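Local atomic coordinates of Serine/threonine-protein kinase Tel1 (Chaetomium thermophilum, PDB entry 6SKY), a protein that transfers phosphate from ATP to serine and threonine residues of proteins and probably acts as a DNA-damage sensor that activates checkpoint signalling. Residues E2679-K2684 and M2721-M2726; R2712-F2717 and L2800-V2805. One frame throughout, in Å; residues are numbered along the deposited sequence.

Contact 1: residues E2679-K2684 and M2721-M2726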
# COMPACT_ATOMS: atom_id res chain seq x y z
N GLU A 2679 20.86 -43.92 14.27
CA GLU A 2679 21.62 -45.14 14.11
C GLU A 2679 20.83 -46.25 13.44
O GLU A 2679 21.43 -47.19 12.92
CB GLU A 2679 22.13 -45.63 15.46
CG GLU A 2679 21.04 -46.04 16.39
CD GLU A 2679 21.57 -46.58 17.69
OE1 GLU A 2679 22.81 -46.66 17.82
OE2 GLU A 2679 20.76 -46.92 18.58
N ARG A 2680 19.50 -46.17 13.45
CA ARG A 2680 18.72 -47.15 12.72
C ARG A 2680 18.80 -46.93 11.22
O ARG A 2680 18.87 -47.89 10.45
CB ARG A 2680 17.27 -47.11 13.20
CG ARG A 2680 16.31 -47.79 12.29
CD ARG A 2680 15.00 -48.02 12.98
NE ARG A 2680 14.30 -46.78 13.28
CZ ARG A 2680 14.07 -46.34 14.51
NH1 ARG A 2680 13.42 -45.21 14.70
NH2 ARG A 2680 14.48 -47.04 15.55
N TYR A 2681 18.82 -45.68 10.77
CA TYR A 2681 18.82 -45.42 9.34
C TYR A 2681 20.19 -45.17 8.75
O TYR A 2681 20.35 -45.29 7.53
CB TYR A 2681 17.92 -44.22 9.02
CG TYR A 2681 16.48 -44.48 9.33
CD1 TYR A 2681 15.71 -45.26 8.50
CD2 TYR A 2681 15.89 -43.96 10.45
CE1 TYR A 2681 14.40 -45.51 8.79
CE2 TYR A 2681 14.59 -44.20 10.74
CZ TYR A 2681 13.85 -44.99 9.91
OH TYR A 2681 12.54 -45.23 10.21
N TYR A 2682 21.19 -44.84 9.56
CA TYR A 2682 22.56 -44.64 9.08
C TYR A 2682 23.52 -45.33 10.03
O TYR A 2682 24.12 -44.70 10.90
CB TYR A 2682 22.89 -43.16 8.97
CG TYR A 2682 22.09 -42.41 7.95
CD1 TYR A 2682 22.45 -42.41 6.63
CD2 TYR A 2682 20.97 -41.69 8.32
CE1 TYR A 2682 21.72 -41.73 5.70
CE2 TYR A 2682 20.23 -41.01 7.40
CZ TYR A 2682 20.61 -41.03 6.09
OH TYR A 2682 19.88 -40.34 5.16
N PRO A 2683 23.71 -46.65 9.88
CA PRO A 2683 24.58 -47.37 10.80
C PRO A 2683 26.06 -47.04 10.66
O PRO A 2683 26.84 -47.45 11.53
CB PRO A 2683 24.32 -48.84 10.45
CG PRO A 2683 23.03 -48.83 9.74
CD PRO A 2683 22.99 -47.56 8.98
N LYS A 2684 26.47 -46.31 9.63
CA LYS A 2684 27.86 -45.92 9.46
C LYS A 2684 28.16 -44.53 9.98
O LYS A 2684 29.32 -44.11 9.94
CB LYS A 2684 28.26 -46.01 7.99
CG LYS A 2684 28.23 -47.40 7.42
CD LYS A 2684 28.68 -47.40 5.97
CE LYS A 2684 28.63 -48.80 5.38
NZ LYS A 2684 29.24 -48.86 4.03
N MET A 2721 14.65 -36.92 10.20
CA MET A 2721 13.34 -36.55 10.72
C MET A 2721 12.23 -36.86 9.74
O MET A 2721 11.09 -37.10 10.15
CB MET A 2721 13.34 -35.08 11.09
CG MET A 2721 12.07 -34.60 11.74
SD MET A 2721 11.79 -35.29 13.36
CE MET A 2721 10.07 -34.89 13.55
N ARG A 2722 12.54 -36.91 8.45
CA ARG A 2722 11.53 -37.18 7.45
C ARG A 2722 10.92 -38.56 7.61
O ARG A 2722 9.85 -38.82 7.06
CB ARG A 2722 12.11 -37.05 6.05
CG ARG A 2722 13.03 -38.15 5.69
CD ARG A 2722 13.79 -37.80 4.45
NE ARG A 2722 14.81 -38.78 4.14
CZ ARG A 2722 16.02 -38.79 4.68
NH1 ARG A 2722 16.89 -39.72 4.34
NH2 ARG A 2722 16.35 -37.87 5.57
N TYR A 2723 11.57 -39.45 8.34
CA TYR A 2723 11.01 -40.77 8.58
C TYR A 2723 9.99 -40.79 9.69
O TYR A 2723 9.17 -41.70 9.71
CB TYR A 2723 12.12 -41.75 8.89
CG TYR A 2723 12.98 -42.05 7.71
CD1 TYR A 2723 14.26 -41.55 7.62
CD2 TYR A 2723 12.50 -42.80 6.66
CE1 TYR A 2723 15.04 -41.82 6.54
CE2 TYR A 2723 13.28 -43.07 5.58
CZ TYR A 2723 14.55 -42.57 5.52
OH TYR A 2723 15.33 -42.84 4.43
N PHE A 2724 9.99 -39.81 10.59
CA PHE A 2724 8.98 -39.81 11.65
C PHE A 2724 7.59 -39.92 11.06
O PHE A 2724 6.72 -40.59 11.62
CB PHE A 2724 9.09 -38.54 12.49
CG PHE A 2724 8.05 -38.43 13.56
CD1 PHE A 2724 8.24 -39.02 14.79
CD2 PHE A 2724 6.87 -37.75 13.34
CE1 PHE A 2724 7.29 -38.93 15.75
CE2 PHE A 2724 5.92 -37.67 14.30
CZ PHE A 2724 6.13 -38.26 15.51
N PHE A 2725 7.37 -39.30 9.92
CA PHE A 2725 6.07 -39.29 9.29
C PHE A 2725 5.85 -40.50 8.41
O PHE A 2725 4.71 -40.92 8.23
CB PHE A 2725 5.89 -38.01 8.48
CG PHE A 2725 6.02 -36.78 9.30
CD1 PHE A 2725 4.95 -36.33 10.03
CD2 PHE A 2725 7.21 -36.11 9.39
CE1 PHE A 2725 5.07 -35.22 10.80
CE2 PHE A 2725 7.32 -35.01 10.17
CZ PHE A 2725 6.25 -34.57 10.87
N MET A 2726 6.91 -41.09 7.88
CA MET A 2726 6.75 -42.26 7.03
C MET A 2726 6.54 -43.53 7.83
O MET A 2726 6.14 -44.54 7.25
CB MET A 2726 7.96 -42.42 6.12
CG MET A 2726 7.93 -41.51 4.93
SD MET A 2726 9.50 -41.49 4.07
CE MET A 2726 9.21 -40.18 2.89
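Y2681 and Y2723 lay their rings face to face, with centroids 4.1 Å apart and planes only 6° from parallel, in a nearly full stack. The two side chains run past each other in opposite directions, so Y2681 OH comes over the start of the partner side chain, 3.7 Å from Y2723 CB, while Y2723 CG lies 3.8 Å from Y2681 CZ. Aliphatic arginine carbons extend the pile at both ends: R2680 CG sits over the outer face of Y2681, and R2722 CG lies toward the rim of the outer face of Y2723. This is the tightly packed part. Beyond the stack, Y2681 OH is held by a hydrogen bond to E2727.

The other part is looser, a single polar link in place of broad surface contact, and both its residues are partly exposed, whereas Y2723 in the stack is buried. R2722 NH1 donates to Y2682 OH over 3.2 Å at 159°, and the hydroxyl lies in the guanidinium plane. The phenol ring is turned 56° against that plane. The arginine chain is extended from CG to NE, which carries the guanidinium across the Y2723 rim to the phenol. Its NH2 is engaged by the carbonyl of P2719 and a salt bridge to D2806, which probably fixes the group's rotation.

Within the helical lobe of the kinase domain, the contact ties the end of helix 2670-2681 to the short, weakly bonded helix at about 2722-2726. Y2723 also touches Y2673 on the first of these and E1896 of helix 1884-1898, while Y2681 rests on the loop residue S1859.

Contact 2: residues R2712-F2717 and L2800-V2805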
# COMPACT_ATOMS: atom_id res chain seq x y z
N ARG A 2712 33.04 -30.84 10.55
CA ARG A 2712 33.49 -32.23 10.49
C ARG A 2712 32.46 -33.17 11.10
O ARG A 2712 32.28 -34.29 10.61
CB ARG A 2712 34.82 -32.37 11.21
CG ARG A 2712 35.49 -33.70 11.03
CD ARG A 2712 36.45 -33.98 12.17
NE ARG A 2712 36.95 -32.76 12.79
CZ ARG A 2712 37.93 -32.01 12.29
NH1 ARG A 2712 38.31 -30.91 12.93
NH2 ARG A 2712 38.50 -32.34 11.15
N VAL A 2713 31.78 -32.75 12.16
CA VAL A 2713 30.82 -33.62 12.81
C VAL A 2713 29.52 -33.71 12.02
O VAL A 2713 28.93 -34.79 11.91
CB VAL A 2713 30.57 -33.16 14.26
CG1 VAL A 2713 29.11 -33.27 14.62
CG2 VAL A 2713 31.39 -33.99 15.20
N THR A 2714 29.05 -32.60 11.45
CA THR A 2714 27.82 -32.69 10.68
C THR A 2714 28.02 -33.27 9.29
O THR A 2714 27.04 -33.57 8.62
CB THR A 2714 27.14 -31.33 10.56
OG1 THR A 2714 27.92 -30.47 9.73
CG2 THR A 2714 26.96 -30.71 11.91
N GLU A 2715 29.26 -33.43 8.83
CA GLU A 2715 29.45 -34.18 7.60
C GLU A 2715 29.30 -35.68 7.79
O GLU A 2715 29.22 -36.41 6.80
CB GLU A 2715 30.82 -33.87 7.00
CG GLU A 2715 30.79 -32.73 6.02
CD GLU A 2715 32.15 -32.11 5.78
OE1 GLU A 2715 33.14 -32.59 6.36
OE2 GLU A 2715 32.22 -31.12 5.02
N ARG A 2716 29.27 -36.15 9.03
CA ARG A 2716 29.10 -37.56 9.34
C ARG A 2716 27.83 -37.80 10.15
O ARG A 2716 27.76 -38.71 10.96
CB ARG A 2716 30.30 -38.10 10.11
CG ARG A 2716 31.59 -38.04 9.36
CD ARG A 2716 32.61 -38.90 10.04
NE ARG A 2716 32.11 -40.26 10.21
CZ ARG A 2716 32.69 -41.18 10.99
NH1 ARG A 2716 32.17 -42.39 11.09
NH2 ARG A 2716 33.78 -40.87 11.67
N PHE A 2717 26.82 -36.97 9.93
CA PHE A 2717 25.58 -37.05 10.69
C PHE A 2717 24.49 -36.52 9.77
O PHE A 2717 24.49 -35.34 9.44
CB PHE A 2717 25.68 -36.23 11.97
CG PHE A 2717 24.85 -36.74 13.10
CD1 PHE A 2717 25.16 -37.92 13.72
CD2 PHE A 2717 23.78 -36.01 13.56
CE1 PHE A 2717 24.41 -38.37 14.76
CE2 PHE A 2717 23.04 -36.47 14.61
CZ PHE A 2717 23.35 -37.65 15.21
N LEU A 2800 16.14 -24.29 14.48
CA LEU A 2800 15.93 -24.63 13.08
C LEU A 2800 17.10 -25.46 12.58
O LEU A 2800 17.71 -25.15 11.56
CB LEU A 2800 15.73 -23.39 12.23
CG LEU A 2800 14.95 -23.49 10.93
CD1 LEU A 2800 13.56 -23.96 11.21
CD2 LEU A 2800 14.91 -22.15 10.26
N THR A 2801 17.46 -26.51 13.31
CA THR A 2801 18.58 -27.34 12.92
C THR A 2801 18.23 -28.13 11.65
O THR A 2801 17.16 -27.99 11.07
CB THR A 2801 18.97 -28.27 14.06
OG1 THR A 2801 17.94 -29.24 14.26
CG2 THR A 2801 19.12 -27.48 15.32
N ARG A 2802 19.17 -28.97 11.20
CA ARG A 2802 18.94 -29.71 9.97
C ARG A 2802 17.85 -30.75 10.12
O ARG A 2802 17.16 -31.07 9.15
CB ARG A 2802 20.23 -30.38 9.51
CG ARG A 2802 21.29 -29.45 9.00
CD ARG A 2802 22.56 -30.21 8.77
NE ARG A 2802 22.90 -31.04 9.91
CZ ARG A 2802 23.55 -32.19 9.83
NH1 ARG A 2802 23.93 -32.64 8.65
NH2 ARG A 2802 23.80 -32.89 10.92
N ASP A 2803 17.66 -31.28 11.33
CA ASP A 2803 16.60 -32.25 11.55
C ASP A 2803 15.23 -31.59 11.62
O ASP A 2803 14.25 -32.20 11.19
CB ASP A 2803 16.86 -33.03 12.83
CG ASP A 2803 17.49 -34.38 12.56
OD1 ASP A 2803 18.72 -34.51 12.69
OD2 ASP A 2803 16.76 -35.31 12.20
N ILE A 2804 15.13 -30.38 12.15
CA ILE A 2804 13.84 -29.71 12.14
C ILE A 2804 13.41 -29.41 10.71
O ILE A 2804 12.24 -29.57 10.35
CB ILE A 2804 13.88 -28.44 13.01
CG1 ILE A 2804 13.46 -28.74 14.44
CG2 ILE A 2804 12.93 -27.40 12.48
CD1 ILE A 2804 14.36 -29.66 15.16
N VAL A 2805 14.36 -29.02 9.86
CA VAL A 2805 14.04 -28.68 8.49
C VAL A 2805 13.83 -29.92 7.64
O VAL A 2805 13.10 -29.88 6.65
CB VAL A 2805 15.16 -27.79 7.92
CG1 VAL A 2805 14.90 -27.44 6.50
CG2 VAL A 2805 15.26 -26.54 8.73
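R2802 reaches from the first turn of helix 2802-2806 to the type I beta turn T2714-F2717 at the C-terminal side of helix 2703-2714, in the helical lobe of this PI3K-related kinase. Helix 2802-2806 comes directly after the PFRLT sequence with which the activation loop of such kinases ends, and T2801 occupies its N-cap position.

Hydrogen bonds dominate. The guanidinium grips F2717 O end-on with two nitrogens: R2802 NH1 and NH2 each lie 2.9 Å from that oxygen. R2802 NH1 also makes a weak bond of 3.2 Å to T2714 O, so one cation serves carbonyls at both ends of the turn. R2802 NH2 has a further acceptor in the carbonyl of Y2943, next to the chain's C-terminal residue, which brings the FATC segment into the junction. The R2802 chain bends at chi3 (-49°), turning its end toward these oxygens.

Van der Waals contact is slight. T2714 CB lies over one face of the guanidinium, 3.7 Å from R2802 NH2, and F2717 CB meets the edge of the same group. A leucine in place of R2802 would probably leave the carbonyls of F2717 and Y2943 without this shared donor and the turn less firmly joined to the helix.

The two grips on F2717 O differ in direction: R2802 NH1 approaches nearly in line with the C=O bond (169°), whereas NH2 stands above the carbonyl plane.

Both contacts are partly buried and lie in the helical lobe of the kinase domain, their centres about 13 Å apart, with segments that alternate along the chain. They share no helix, but helices 2703-2714 and 2722-2726 are consecutive, and M2721 packs against D2803, joining the two sites. Each uses an arginine, but the bonds across the contacts differ: in contact 1 R2722 meets a tyrosine hydroxyl beside an aromatic stack, whereas in contact 2 R2802 meets backbone carbonyls with little apolar packing. Their surroundings differ accordingly, contact 1 facing helix 1884-1898 in the FAT range and contact 2 meeting the C-terminal FATC residues.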